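Side-chain contacts in macrolide 2'-phosphotransferase MphH (Brachybacterium faecium, PDB 5UXD), which probably inactivates macrolide antibiotics by transferring a phosphate group from a nucleoside triphosphate, probably GTP, to their 2'-hydroxyl group, and is here bound to azithromycin: residues C263-M266 and F267-A270; H196-Y200 and P201-L205; W157-D160 and L161-G165; G275-A278 and L279-E283; A244-A247 and Y248-G252. One frame throughout, in Å; residues are numbered along the deposited sequence.

Interaction 1 (C263-M266 and F267-A270); sequences CTEM and FSAA. With ZIT (azithromycin), chain C.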
# COMPACT_ATOMS: atom_id res chain seq x y z
N CYS A 263 -1.61 -16.71 -2.80
CA CYS A 263 -0.73 -15.53 -2.81
C CYS A 263 0.16 -15.51 -4.05
O CYS A 263 0.31 -14.47 -4.71
CB CYS A 263 0.13 -15.48 -1.55
SG CYS A 263 -0.70 -15.04 -0.03
N THR A 264 0.81 -16.64 -4.36
CA THR A 264 1.72 -16.68 -5.50
C THR A 264 0.96 -16.55 -6.82
O THR A 264 1.43 -15.89 -7.75
CB THR A 264 2.54 -17.97 -5.46
OG1 THR A 264 3.63 -17.79 -4.54
CG2 THR A 264 3.13 -18.32 -6.85
N GLU A 265 -0.21 -17.19 -6.93
CA GLU A 265 -1.00 -17.03 -8.15
C GLU A 265 -1.44 -15.59 -8.32
O GLU A 265 -1.39 -15.04 -9.43
CB GLU A 265 -2.23 -17.95 -8.12
CG GLU A 265 -1.88 -19.43 -8.19
CD GLU A 265 -0.81 -19.70 -9.22
OE1 GLU A 265 -1.13 -19.69 -10.43
OE2 GLU A 265 0.35 -19.90 -8.82
N MET A 266 -1.88 -14.98 -7.23
CA MET A 266 -2.34 -13.60 -7.28
C MET A 266 -1.23 -12.64 -7.70
O MET A 266 -1.46 -11.73 -8.46
CB MET A 266 -2.94 -13.20 -5.94
CG MET A 266 -3.62 -11.84 -5.96
SD MET A 266 -4.86 -11.66 -4.67
CE MET A 266 -3.96 -12.24 -3.25
N PHE A 267 -0.03 -12.87 -7.17
CA PHE A 267 1.11 -12.03 -7.53
C PHE A 267 1.43 -12.16 -9.01
O PHE A 267 1.80 -11.19 -9.67
CB PHE A 267 2.32 -12.42 -6.68
CG PHE A 267 3.47 -11.48 -6.77
CD1 PHE A 267 3.53 -10.37 -5.95
CD2 PHE A 267 4.51 -11.72 -7.64
CE1 PHE A 267 4.62 -9.49 -6.01
CE2 PHE A 267 5.60 -10.85 -7.72
CZ PHE A 267 5.64 -9.74 -6.90
N SER A 268 1.25 -13.37 -9.56
CA SER A 268 1.50 -13.60 -10.98
C SER A 268 0.49 -12.88 -11.87
O SER A 268 0.75 -12.72 -13.07
CB SER A 268 1.49 -15.11 -11.27
OG SER A 268 0.17 -15.57 -11.56
N ALA A 269 -0.65 -12.47 -11.32
CA ALA A 269 -1.69 -11.80 -12.08
C ALA A 269 -1.53 -10.28 -12.05
O ALA A 269 -2.43 -9.56 -12.48
CB ALA A 269 -3.06 -12.21 -11.55
N ALA A 270 -0.39 -9.81 -11.57
CA ALA A 270 -0.06 -8.39 -11.65
C ALA A 270 -0.24 -7.80 -13.05
O ALA A 270 -0.67 -6.63 -13.13
CB ALA A 270 1.38 -8.16 -11.17
C1 ZIT C . 5.42 -4.29 -6.69
C2 ZIT C . 4.14 -3.39 -6.58
C3 ZIT C . 3.79 -3.03 -8.01
C4 ZIT C . 4.43 -1.64 -8.24
C5 ZIT C . 4.13 -1.09 -9.65
C6 ZIT C . 5.40 -1.13 -10.45
C7 ZIT C . 6.29 0.09 -10.14
C8 ZIT C . 7.60 0.01 -11.00
C9 ZIT C . 8.82 -0.38 -10.13
N10 ZIT C . 8.87 -1.92 -9.91
C11 ZIT C . 9.47 -2.32 -8.65
C12 ZIT C . 8.71 -3.54 -8.09
C13 ZIT C . 8.97 -3.88 -6.62
C14 ZIT C . 7.80 -4.72 -6.10
C15 ZIT C . 8.18 -5.34 -4.77
C16 ZIT C . 6.92 -6.00 -4.11
C17 ZIT C . 3.09 -4.08 -5.78
C18 ZIT C . 3.97 -0.70 -7.15
C19 ZIT C . 5.04 -1.17 -11.94
C20 ZIT C . 7.83 1.29 -11.66
C21 ZIT C . 9.49 -2.56 -11.07
C22 ZIT C . 10.95 -2.62 -8.81
C23 ZIT C . 9.09 -2.62 -5.75
O1 ZIT C . 5.42 -5.27 -7.41
O6 ZIT C . 6.14 -2.31 -10.15
O12 ZIT C . 8.99 -4.69 -8.86
O13 ZIT C . 10.18 -4.65 -6.52
O14 ZIT C . 6.64 -3.89 -5.89
C1A ZIT C . 2.30 0.44 -9.88
C2A ZIT C . 1.84 1.84 -9.54
C3A ZIT C . 0.36 1.94 -9.72
C4A ZIT C . -0.02 1.54 -11.09
C5A ZIT C . 0.63 0.23 -11.56
C6A ZIT C . 0.46 0.02 -13.01
C7A ZIT C . 0.44 4.27 -10.37
C8A ZIT C . -1.55 3.43 -9.39
O1A ZIT C . 3.65 0.25 -9.57
O2A ZIT C . 2.18 2.19 -8.19
N3A ZIT C . -0.09 3.33 -9.42
O5A ZIT C . 2.07 0.17 -11.30
C1B ZIT C . 1.91 -4.29 -8.83
C2B ZIT C . 0.49 -4.55 -8.38
C3B ZIT C . -0.52 -3.75 -9.12
C4B ZIT C . -0.34 -3.92 -10.59
C5B ZIT C . 1.06 -3.54 -10.99
C6B ZIT C . 1.16 -3.69 -12.48
C7B ZIT C . -1.96 -4.23 -8.69
C8B ZIT C . -1.01 -1.84 -7.72
O1B ZIT C . 2.36 -3.05 -8.29
O3B ZIT C . -0.34 -2.35 -8.84
O4B ZIT C . -1.20 -2.99 -11.28
O5B ZIT C . 2.10 -4.33 -10.31
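Ser268 folds its side chain back onto the carbonyls of Thr264 and Glu265 in the last turn of helix 259-268, just before the chain enters helix 270-281 beside the azithromycin pocket. The serine CB lies 3.4 Å from Glu265 O. Because chi1 is 88°, with OG set between the backbone N and the carbonyl carbon, the hydroxyl leans over the preceding turn and donates to Glu265 O at an OG-to-O distance of 2.7 Å. OG is also hydrogen-bonded to Trp178 NE1 of helix 172-183. The main chain tightens at the same place: Ser268 N still bonds to Thr264 O, four residues back, whereas Ala269 N makes its better bond to Met266 O (3.1 Å), three residues back, and a weak one to Glu265 O. One residue on, Ala270 meets the drug, its O lying 3.5 Å from azithromycin C6B. The Glu265 carboxylate forms a salt bridge with Arg177 of helix 172-183. A hydroxyl at this point thus gives the Glu265 carbonyl a strong second donor where the backbone supplies a poor one, and ties the helix terminus to helix 172-183.

Interaction 2 (H196-Y200 and P201-L205); sequences HGELY and PAHTL
His203 reaches back over the turn to Glu198 and Tyr200 in the segment that probably corresponds to the catalytic loop of the protein-kinase-like phosphotransferase fold, between strands 193-195 and 204-207. The tight part is the inner side. His203 ND1 donates to Glu198 O at 2.7 Å, with an N-H...O angle of 175°; the carbonyl oxygen lies in the imidazole plane and the nitrogen in the carbonyl plane, so the bond fixes the rotation of the ring. Tyr200, His203 and His196 form an aromatic cluster in which Tyr200 CE1 comes to 3.6 Å from His203 CE1, the two rings inclined at 60°. A chi1 of 61° turns the tyrosine ring toward the residues that follow and brings its CE2 within 3.5 Å of Ala202 CB. His196 is held by both ring nitrogens: ND1 accepts from Glu198 N, and NE2 bonds to Leu215 O.

The looser side faces the active site. There the Glu198 carboxylate runs out past the imidazole, its OE2 3.1 Å from His203 CE1 but 4.0 Å from His203 NE2. Glu198 and Tyr200 both touch azithromycin, while His203 lies beside Asp216; these two residues bind magnesium in this enzyme, although no metal is present here. Ala202 lines the GDP site of this enzyme, which holds no nucleotide here. Beyond the cluster the chain enters strand 204-207 through a tight turn, in which Pro201 O accepts from both Thr204 N (3.2 Å) and Thr204 OG1 (3.1 Å), the two donors approaching from the same face of the carbonyl plane.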
# COMPACT_ATOMS: atom_id res chain seq x y z
N HIS A 196 -4.79 -3.40 3.99
CA HIS A 196 -3.94 -2.31 3.51
C HIS A 196 -3.83 -2.29 1.99
O HIS A 196 -4.00 -1.24 1.36
CB HIS A 196 -2.56 -2.43 4.15
CG HIS A 196 -1.61 -1.35 3.72
ND1 HIS A 196 -0.96 -1.37 2.51
CD2 HIS A 196 -1.19 -0.23 4.35
CE1 HIS A 196 -0.19 -0.30 2.40
NE2 HIS A 196 -0.31 0.41 3.51
N GLY A 197 -3.48 -3.43 1.37
CA GLY A 197 -3.46 -3.58 -0.08
C GLY A 197 -2.10 -3.53 -0.73
O GLY A 197 -1.96 -3.95 -1.89
N GLU A 198 -1.08 -3.03 -0.05
CA GLU A 198 0.25 -2.90 -0.62
C GLU A 198 1.27 -3.01 0.50
O GLU A 198 2.17 -2.18 0.65
CB GLU A 198 0.38 -1.60 -1.41
CG GLU A 198 0.86 -1.81 -2.84
CD GLU A 198 0.71 -0.57 -3.70
OE1 GLU A 198 -0.25 -0.50 -4.49
OE2 GLU A 198 1.56 0.34 -3.57
N LEU A 199 1.13 -4.05 1.32
CA LEU A 199 1.94 -4.19 2.52
C LEU A 199 3.22 -4.93 2.17
O LEU A 199 3.36 -6.14 2.36
CB LEU A 199 1.15 -4.89 3.62
CG LEU A 199 1.68 -4.61 5.03
CD1 LEU A 199 1.75 -3.11 5.31
CD2 LEU A 199 0.84 -5.28 6.08
N TYR A 200 4.17 -4.18 1.64
CA TYR A 200 5.54 -4.63 1.46
C TYR A 200 6.46 -3.61 2.12
O TYR A 200 6.01 -2.55 2.55
CB TYR A 200 5.85 -4.84 -0.04
CG TYR A 200 5.75 -3.63 -0.95
CD1 TYR A 200 4.53 -3.20 -1.44
CD2 TYR A 200 6.90 -2.97 -1.38
CE1 TYR A 200 4.44 -2.12 -2.29
CE2 TYR A 200 6.82 -1.89 -2.24
CZ TYR A 200 5.58 -1.47 -2.68
OH TYR A 200 5.49 -0.39 -3.54
N PRO A 201 7.75 -3.95 2.29
CA PRO A 201 8.61 -3.15 3.19
C PRO A 201 8.72 -1.67 2.86
O PRO A 201 9.01 -0.87 3.77
CB PRO A 201 9.97 -3.85 3.06
CG PRO A 201 9.60 -5.28 2.87
CD PRO A 201 8.38 -5.25 1.98
N ALA A 202 8.49 -1.26 1.61
CA ALA A 202 8.52 0.17 1.31
C ALA A 202 7.42 0.95 2.02
O ALA A 202 7.52 2.17 2.13
CB ALA A 202 8.41 0.40 -0.20
N HIS A 203 6.36 0.28 2.48
CA HIS A 203 5.27 0.95 3.17
C HIS A 203 5.29 0.68 4.67
O HIS A 203 4.27 0.88 5.35
CB HIS A 203 3.93 0.54 2.57
CG HIS A 203 3.75 1.03 1.18
ND1 HIS A 203 3.15 0.29 0.19
CD2 HIS A 203 4.12 2.20 0.60
CE1 HIS A 203 3.14 0.98 -0.94
NE2 HIS A 203 3.73 2.15 -0.72
N THR A 204 6.41 0.21 5.20
CA THR A 204 6.58 0.06 6.63
C THR A 204 7.74 0.92 7.11
O THR A 204 8.60 1.35 6.32
CB THR A 204 6.82 -1.41 7.02
OG1 THR A 204 8.10 -1.83 6.55
CG2 THR A 204 5.75 -2.33 6.42
N LEU A 205 7.74 1.21 8.40
CA LEU A 205 8.96 1.65 9.05
C LEU A 205 9.35 0.60 10.07
O LEU A 205 8.47 0.01 10.72
CB LEU A 205 8.81 3.02 9.72
CG LEU A 205 8.17 4.12 8.87
CD1 LEU A 205 7.92 5.37 9.70
CD2 LEU A 205 9.04 4.44 7.68

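Interaction 3 (W157-D160 and L161-G165); sequences WRQD and LARVG
Residues Trp157-Asp160 and Leu161-Gly165 are successive turns of helix 150-167, joined by regular i to i+4 bonds such as Leu161 N to Trp157 O (3.0 Å) and Val164 N to Asp160 O (2.9 Å). The helix is amphipathic, and the contacts differ from one side of it to the other.

On the outer side Gln159 and Arg163, one turn apart, lay their flat ends over one another. The amide and guanidinium planes are stacked at 28°, and Gln159 OE1 sits over one guanidinium face, displaced toward its rim, 3.2 Å from Arg163 CZ. The N-H bonds of Arg163 lie in the plane of the group and therefore do not point at this oxygen; attraction between the partly negative oxygen and the positive group probably contributes instead. The arginine, extended from CG to NE, crosses the glutamine chain at a slant, its NE 3.7 Å from Gln159 CG.

The inner side is mostly apolar. Leu161, with CG anti to the backbone N (chi1 174°), is directed away from the preceding turn and packs on Leu182 of helix 172-183 and Leu272 of helix 270-281. Trp157 meets Trp181 edge-to-face. Val164 packs on Leu272 and Leu276, its CG2 also lying 3.2 Å from the backbone atom Asp160 O.

Between the two sides lies Asp160, whose carboxylate does not touch Arg163 directly. One water spans the gap, donating to Asp160 OD1 at 3.0 Å and accepting from Arg163 NH1 at 2.9 Å, and it stands at the edge of the guanidinium group in its plane.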
# COMPACT_ATOMS: atom_id res chain seq x y z
N TRP A 157 -12.04 -10.50 -9.83
CA TRP A 157 -10.92 -11.04 -10.60
C TRP A 157 -11.40 -11.68 -11.90
O TRP A 157 -10.74 -11.57 -12.93
CB TRP A 157 -10.14 -12.04 -9.75
CG TRP A 157 -9.19 -11.40 -8.80
CD1 TRP A 157 -9.35 -11.26 -7.44
CD2 TRP A 157 -7.91 -10.84 -9.11
NE1 TRP A 157 -8.25 -10.63 -6.90
CE2 TRP A 157 -7.35 -10.38 -7.90
CE3 TRP A 157 -7.18 -10.68 -10.29
CZ2 TRP A 157 -6.10 -9.76 -7.84
CZ3 TRP A 157 -5.94 -10.07 -10.23
CH2 TRP A 157 -5.41 -9.62 -9.02
N ARG A 158 -12.55 -12.37 -11.87
CA ARG A 158 -13.08 -12.95 -13.10
C ARG A 158 -13.46 -11.87 -14.10
O ARG A 158 -13.15 -11.98 -15.30
CB ARG A 158 -14.28 -13.85 -12.79
CG ARG A 158 -13.88 -15.18 -12.19
CD ARG A 158 -15.08 -15.91 -11.64
NE ARG A 158 -14.80 -17.32 -11.36
CZ ARG A 158 -15.38 -18.01 -10.38
NH1 ARG A 158 -16.27 -17.44 -9.58
NH2 ARG A 158 -15.08 -19.29 -10.20
N GLN A 159 -14.13 -10.82 -13.63
CA GLN A 159 -14.51 -9.69 -14.48
C GLN A 159 -13.28 -8.99 -15.03
O GLN A 159 -13.27 -8.56 -16.19
CB GLN A 159 -15.38 -8.72 -13.68
CG GLN A 159 -15.70 -7.44 -14.40
CD GLN A 159 -17.00 -6.83 -13.91
OE1 GLN A 159 -17.00 -5.79 -13.24
NE2 GLN A 159 -18.11 -7.47 -14.23
N ASP A 160 -12.28 -8.82 -14.17
CA ASP A 160 -11.06 -8.12 -14.54
C ASP A 160 -10.34 -8.85 -15.67
O ASP A 160 -9.87 -8.23 -16.63
CB ASP A 160 -10.13 -7.97 -13.33
CG ASP A 160 -10.63 -6.94 -12.31
OD1 ASP A 160 -11.61 -6.23 -12.60
OD2 ASP A 160 -10.04 -6.85 -11.22
N LEU A 161 -10.22 -10.18 -15.55
CA LEU A 161 -9.63 -10.96 -16.63
C LEU A 161 -10.42 -10.77 -17.92
O LEU A 161 -9.83 -10.65 -19.00
CB LEU A 161 -9.58 -12.44 -16.24
CG LEU A 161 -9.12 -13.41 -17.33
CD1 LEU A 161 -7.73 -13.03 -17.81
CD2 LEU A 161 -9.14 -14.85 -16.82
N ALA A 162 -11.75 -10.75 -17.83
CA ALA A 162 -12.54 -10.62 -19.05
C ALA A 162 -12.38 -9.24 -19.66
O ALA A 162 -12.24 -9.10 -20.89
CB ALA A 162 -14.02 -10.90 -18.75
N ARG A 163 -12.38 -8.20 -18.84
CA ARG A 163 -12.25 -6.84 -19.36
C ARG A 163 -10.87 -6.62 -19.98
O ARG A 163 -10.77 -6.07 -21.07
CB ARG A 163 -12.53 -5.83 -18.26
CG ARG A 163 -13.99 -5.74 -17.91
CD ARG A 163 -14.26 -4.76 -16.79
NE ARG A 163 -15.69 -4.51 -16.66
CZ ARG A 163 -16.25 -3.83 -15.67
NH1 ARG A 163 -15.50 -3.33 -14.69
NH2 ARG A 163 -17.57 -3.66 -15.64
N VAL A 164 -9.81 -7.07 -19.29
CA VAL A 164 -8.46 -6.90 -19.83
C VAL A 164 -8.30 -7.72 -21.10
O VAL A 164 -7.80 -7.23 -22.11
CB VAL A 164 -7.41 -7.28 -18.76
CG1 VAL A 164 -5.99 -7.28 -19.37
CG2 VAL A 164 -7.47 -6.32 -17.59
N GLY A 165 -8.80 -8.96 -21.08
CA GLY A 165 -8.73 -9.80 -22.27
C GLY A 165 -9.45 -9.22 -23.47
O GLY A 165 -9.10 -9.52 -24.62
O HOH W 1 -12.75 -3.70 -13.78

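Interaction 4 (G275-A278 and L279-E283); sequences GLYA and LATGE. With ZIT (azithromycin), chain C.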
# COMPACT_ATOMS: atom_id res chain seq x y z
N GLY A 275 -3.10 -3.83 -16.83
CA GLY A 275 -4.10 -3.62 -17.86
C GLY A 275 -5.23 -2.74 -17.37
O GLY A 275 -5.66 -1.81 -18.06
N LEU A 276 -5.71 -3.01 -16.15
CA LEU A 276 -6.77 -2.20 -15.54
C LEU A 276 -6.34 -0.75 -15.41
O LEU A 276 -7.11 0.17 -15.72
CB LEU A 276 -7.14 -2.75 -14.17
CG LEU A 276 -7.88 -4.09 -14.15
CD1 LEU A 276 -8.08 -4.58 -12.72
CD2 LEU A 276 -9.22 -4.00 -14.87
N TYR A 277 -5.11 -0.52 -14.92
CA TYR A 277 -4.60 0.84 -14.78
C TYR A 277 -4.58 1.56 -16.12
O TYR A 277 -5.05 2.70 -16.24
CB TYR A 277 -3.21 0.81 -14.14
CG TYR A 277 -2.60 2.17 -13.86
CD1 TYR A 277 -1.40 2.56 -14.45
CD2 TYR A 277 -3.24 3.07 -13.02
CE1 TYR A 277 -0.85 3.81 -14.19
CE2 TYR A 277 -2.70 4.33 -12.77
CZ TYR A 277 -1.50 4.68 -13.35
OH TYR A 277 -0.97 5.92 -13.10
N ALA A 278 -4.06 0.88 -17.16
CA ALA A 278 -4.02 1.49 -18.48
C ALA A 278 -5.41 1.88 -18.97
O ALA A 278 -5.58 2.97 -19.53
CB ALA A 278 -3.35 0.53 -19.47
N LEU A 279 -6.40 1.01 -18.78
CA LEU A 279 -7.76 1.33 -19.19
C LEU A 279 -8.33 2.49 -18.39
O LEU A 279 -9.17 3.26 -18.89
CB LEU A 279 -8.66 0.09 -19.05
CG LEU A 279 -8.40 -0.99 -20.09
CD1 LEU A 279 -9.13 -2.27 -19.72
CD2 LEU A 279 -8.82 -0.50 -21.47
N ALA A 280 -7.89 2.65 -17.14
CA ALA A 280 -8.34 3.75 -16.30
C ALA A 280 -7.73 5.08 -16.76
O ALA A 280 -8.45 6.08 -16.89
CB ALA A 280 -7.99 3.47 -14.83
N THR A 281 -6.42 5.11 -17.01
CA THR A 281 -5.71 6.31 -17.45
C THR A 281 -6.00 6.66 -18.91
O THR A 281 -5.96 7.84 -19.28
CB THR A 281 -4.20 6.16 -17.25
OG1 THR A 281 -3.69 5.16 -18.14
CG2 THR A 281 -3.86 5.77 -15.83
N GLY A 282 -6.11 5.63 -19.75
CA GLY A 282 -6.16 5.83 -21.18
C GLY A 282 -4.86 6.29 -21.81
O GLY A 282 -4.83 6.51 -23.03
N GLU A 283 -3.79 6.42 -21.04
CA GLU A 283 -2.52 6.92 -21.55
C GLU A 283 -1.80 5.85 -22.36
O GLU A 283 -1.67 4.70 -21.90
CB GLU A 283 -1.64 7.41 -20.40
CG GLU A 283 -2.17 8.67 -19.72
CD GLU A 283 -1.32 9.12 -18.55
OE1 GLU A 283 -0.10 8.88 -18.57
OE2 GLU A 283 -1.88 9.73 -17.61
C1 ZIT C . 5.42 -4.29 -6.69
C2 ZIT C . 4.14 -3.39 -6.58
C3 ZIT C . 3.79 -3.03 -8.01
C4 ZIT C . 4.43 -1.64 -8.24
C5 ZIT C . 4.13 -1.09 -9.65
C6 ZIT C . 5.40 -1.13 -10.45
C7 ZIT C . 6.29 0.09 -10.14
C8 ZIT C . 7.60 0.01 -11.00
C9 ZIT C . 8.82 -0.38 -10.13
N10 ZIT C . 8.87 -1.92 -9.91
C11 ZIT C . 9.47 -2.32 -8.65
C12 ZIT C . 8.71 -3.54 -8.09
C13 ZIT C . 8.97 -3.88 -6.62
C14 ZIT C . 7.80 -4.72 -6.10
C15 ZIT C . 8.18 -5.34 -4.77
C16 ZIT C . 6.92 -6.00 -4.11
C17 ZIT C . 3.09 -4.08 -5.78
C18 ZIT C . 3.97 -0.70 -7.15
C19 ZIT C . 5.04 -1.17 -11.94
C20 ZIT C . 7.83 1.29 -11.66
C21 ZIT C . 9.49 -2.56 -11.07
C22 ZIT C . 10.95 -2.62 -8.81
C23 ZIT C . 9.09 -2.62 -5.75
O1 ZIT C . 5.42 -5.27 -7.41
O6 ZIT C . 6.14 -2.31 -10.15
O12 ZIT C . 8.99 -4.69 -8.86
O13 ZIT C . 10.18 -4.65 -6.52
O14 ZIT C . 6.64 -3.89 -5.89
C1A ZIT C . 2.30 0.44 -9.88
C2A ZIT C . 1.84 1.84 -9.54
C3A ZIT C . 0.36 1.94 -9.72
C4A ZIT C . -0.02 1.54 -11.09
C5A ZIT C . 0.63 0.23 -11.56
C6A ZIT C . 0.46 0.02 -13.01
C7A ZIT C . 0.44 4.27 -10.37
C8A ZIT C . -1.55 3.43 -9.39
O1A ZIT C . 3.65 0.25 -9.57
O2A ZIT C . 2.18 2.19 -8.19
N3A ZIT C . -0.09 3.33 -9.42
O5A ZIT C . 2.07 0.17 -11.30
C1B ZIT C . 1.91 -4.29 -8.83
C2B ZIT C . 0.49 -4.55 -8.38
C3B ZIT C . -0.52 -3.75 -9.12
C4B ZIT C . -0.34 -3.92 -10.59
C5B ZIT C . 1.06 -3.54 -10.99
C6B ZIT C . 1.16 -3.69 -12.48
C7B ZIT C . -1.96 -4.23 -8.69
C8B ZIT C . -1.01 -1.84 -7.72
O1B ZIT C . 2.36 -3.05 -8.29
O3B ZIT C . -0.34 -2.35 -8.84
O4B ZIT C . -1.20 -2.99 -11.28
O5B ZIT C . 2.10 -4.33 -10.31
O HOH W 2 -4.31 3.21 -21.81
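One wall of the azithromycin pocket is the final stretch of helix 270-281, where Tyr277 presents its ring to the drug and Thr281, one turn later, backs it. Thr281 CG2 makes a CH-pi contact with the ring, 3.7 Å from its centroid and 18° off the normal. The opposite face receives the dimethylamino sugar, with azithromycin C4A over the ring centre. Toward the two ends of the ring, the sugar methyl C6A comes within 3.5 Å of Tyr277 CD1, and the N-methyl C7A within 3.5 Å of Tyr277 OH. Tyr277 CG stands anti to the backbone N (chi1 -176°), which carries the ring off the helix into this position. His286 of the next helix also stacks with it.

Thr281 has a second role through its hydroxyl. OG1 accepts from Glu283 N at 3.2 Å, an ST turn that links the end of this helix to the N-cap position of helix 284-294; OG1 is also hydrogen-bonded to His286 ND1. Gly282, at a positive phi of 70°, lets the chain leave the helix, yet its N still bonds to Ala278 O at 2.7 Å. That carbonyl takes a further hydrogen from a water, which also donates to Glu283 O.

One residue thus serves both the ring, through its methyl, and the junction of the two helices, through its hydroxyl. The drug atoms meeting Tyr277 are carbons, but two are methyls of an amine that probably carries a positive charge, so some electrostatic attraction may add to the shape fit. Thr281 CG2 and azithromycin C4A, on opposite faces, probably limit movement of the ring along its normal.

Interaction 5 (A244-A247 and Y248-G252); sequences ALQA and YAEGG
The segments Ala244-Ala247 and Tyr248-Gly252 make up the last turns of helix 238-250 and its exit, with Tyr248 N bonded to Ala244 O (2.9 Å) and Glu250 N to Gln246 O (2.8 Å). The side chains of the latter two residues join as well. Gln246 NE2 donates to Glu250 OE2 at 2.7 Å, almost straight at 176°. The carboxylate oxygen lies in the amide plane of the glutamine, but the amide nitrogen reaches it from above the carboxylate plane, the two flat groups standing nearly perpendicular. The glutamine attains this by bending at chi2 (79°), which brings its end toward the following turn, while the glutamate runs out extended beyond CG. On the way, Glu250 CG passes 3.2 Å from Gln246 O. Both residues are exposed, so the bond clasps the outer surface of the helix.

A Schellman motif stops the helix just past this point. Gly252 N bonds to Ala249 O at 3.0 Å, the amide of Gly253 turns back to Tyr248 O, and Gly252 occupies the C-prime position with a phi of 101°, a conformation that suits glycine. Gly251 N keeps a bond to Ala247 O at 3.0 Å.

The buried side of the same turn belongs to Ala247 and Tyr248. Tyr248, its CB 3.4 Å from Ala244 O, points its ring away from the preceding turn and into the interface with helix 119-133, where it packs on Val129 and Ala130, and its OH is hydrogen-bonded to His133 ND1.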
# COMPACT_ATOMS: atom_id res chain seq x y z
N ALA A 244 5.15 -16.20 9.90
CA ALA A 244 4.20 -15.10 9.76
C ALA A 244 2.76 -15.58 9.93
O ALA A 244 1.96 -14.92 10.59
CB ALA A 244 4.38 -14.43 8.40
N LEU A 245 2.42 -16.71 9.31
CA LEU A 245 1.09 -17.28 9.45
C LEU A 245 0.77 -17.65 10.89
O LEU A 245 -0.38 -17.53 11.34
CB LEU A 245 0.96 -18.51 8.55
CG LEU A 245 0.82 -18.26 7.06
CD1 LEU A 245 0.82 -19.61 6.33
CD2 LEU A 245 -0.48 -17.50 6.80
N GLN A 246 1.76 -18.18 11.63
CA GLN A 246 1.52 -18.54 13.03
C GLN A 246 1.23 -17.31 13.87
O GLN A 246 0.28 -17.30 14.67
CB GLN A 246 2.74 -19.30 13.58
CG GLN A 246 2.75 -19.45 15.08
CD GLN A 246 1.83 -20.57 15.53
OE1 GLN A 246 1.52 -21.47 14.75
NE2 GLN A 246 1.39 -20.52 16.79
N ALA A 247 2.02 -16.24 13.70
CA ALA A 247 1.75 -14.99 14.40
C ALA A 247 0.40 -14.40 13.97
O ALA A 247 -0.33 -13.86 14.81
CB ALA A 247 2.90 -14.00 14.15
N TYR A 248 0.05 -14.53 12.69
CA TYR A 248 -1.26 -14.07 12.22
C TYR A 248 -2.39 -14.78 12.96
O TYR A 248 -3.33 -14.15 13.45
CB TYR A 248 -1.36 -14.30 10.71
CG TYR A 248 -2.62 -13.80 10.05
CD1 TYR A 248 -3.00 -12.46 10.14
CD2 TYR A 248 -3.41 -14.66 9.30
CE1 TYR A 248 -4.15 -12.00 9.52
CE2 TYR A 248 -4.56 -14.22 8.68
CZ TYR A 248 -4.92 -12.89 8.78
OH TYR A 248 -6.06 -12.45 8.14
N ALA A 249 -2.33 -16.11 13.02
CA ALA A 249 -3.37 -16.86 13.72
C ALA A 249 -3.35 -16.57 15.22
O ALA A 249 -4.41 -16.46 15.85
CB ALA A 249 -3.20 -18.35 13.46
N GLU A 250 -2.17 -16.41 15.80
CA GLU A 250 -2.09 -16.06 17.21
C GLU A 250 -2.80 -14.74 17.51
O GLU A 250 -3.34 -14.56 18.60
CB GLU A 250 -0.62 -16.01 17.66
CG GLU A 250 -0.00 -17.39 17.84
CD GLU A 250 1.50 -17.36 18.10
OE1 GLU A 250 2.10 -16.26 18.10
OE2 GLU A 250 2.08 -18.45 18.30
N GLY A 251 -2.83 -13.82 16.55
CA GLY A 251 -3.54 -12.57 16.71
C GLY A 251 -5.02 -12.58 16.36
O GLY A 251 -5.66 -11.52 16.39
N GLY A 252 -5.59 -13.74 16.04
CA GLY A 252 -6.97 -13.82 15.63
C GLY A 252 -7.19 -13.95 14.13
O GLY A 252 -8.34 -14.06 13.70

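Interaction 2 is the buried one, its centre about 5 Å from that of the chain, and its chemistry is that of an active-site loop: a straight imidazole bond and clustered rings. The other four lie farther out on helices. Interactions 1, 3 and 4 form a connected group: Trp157 packs on Met266 and Ala269, and Leu276 on Asp160 and Val164, so helix 150-167 touches helix 259-268 with its exit, and helix 270-281. Interactions 1, 2 and 4 touch azithromycin; interaction 3 has a stacked Gln-Arg pair and a separate water bridge to an aspartate, interaction 5 a directly bonded pair. Interactions 1, 4 and 5 all include helix ends, each finished differently, the centres of 4 and 5 about 37 Å apart.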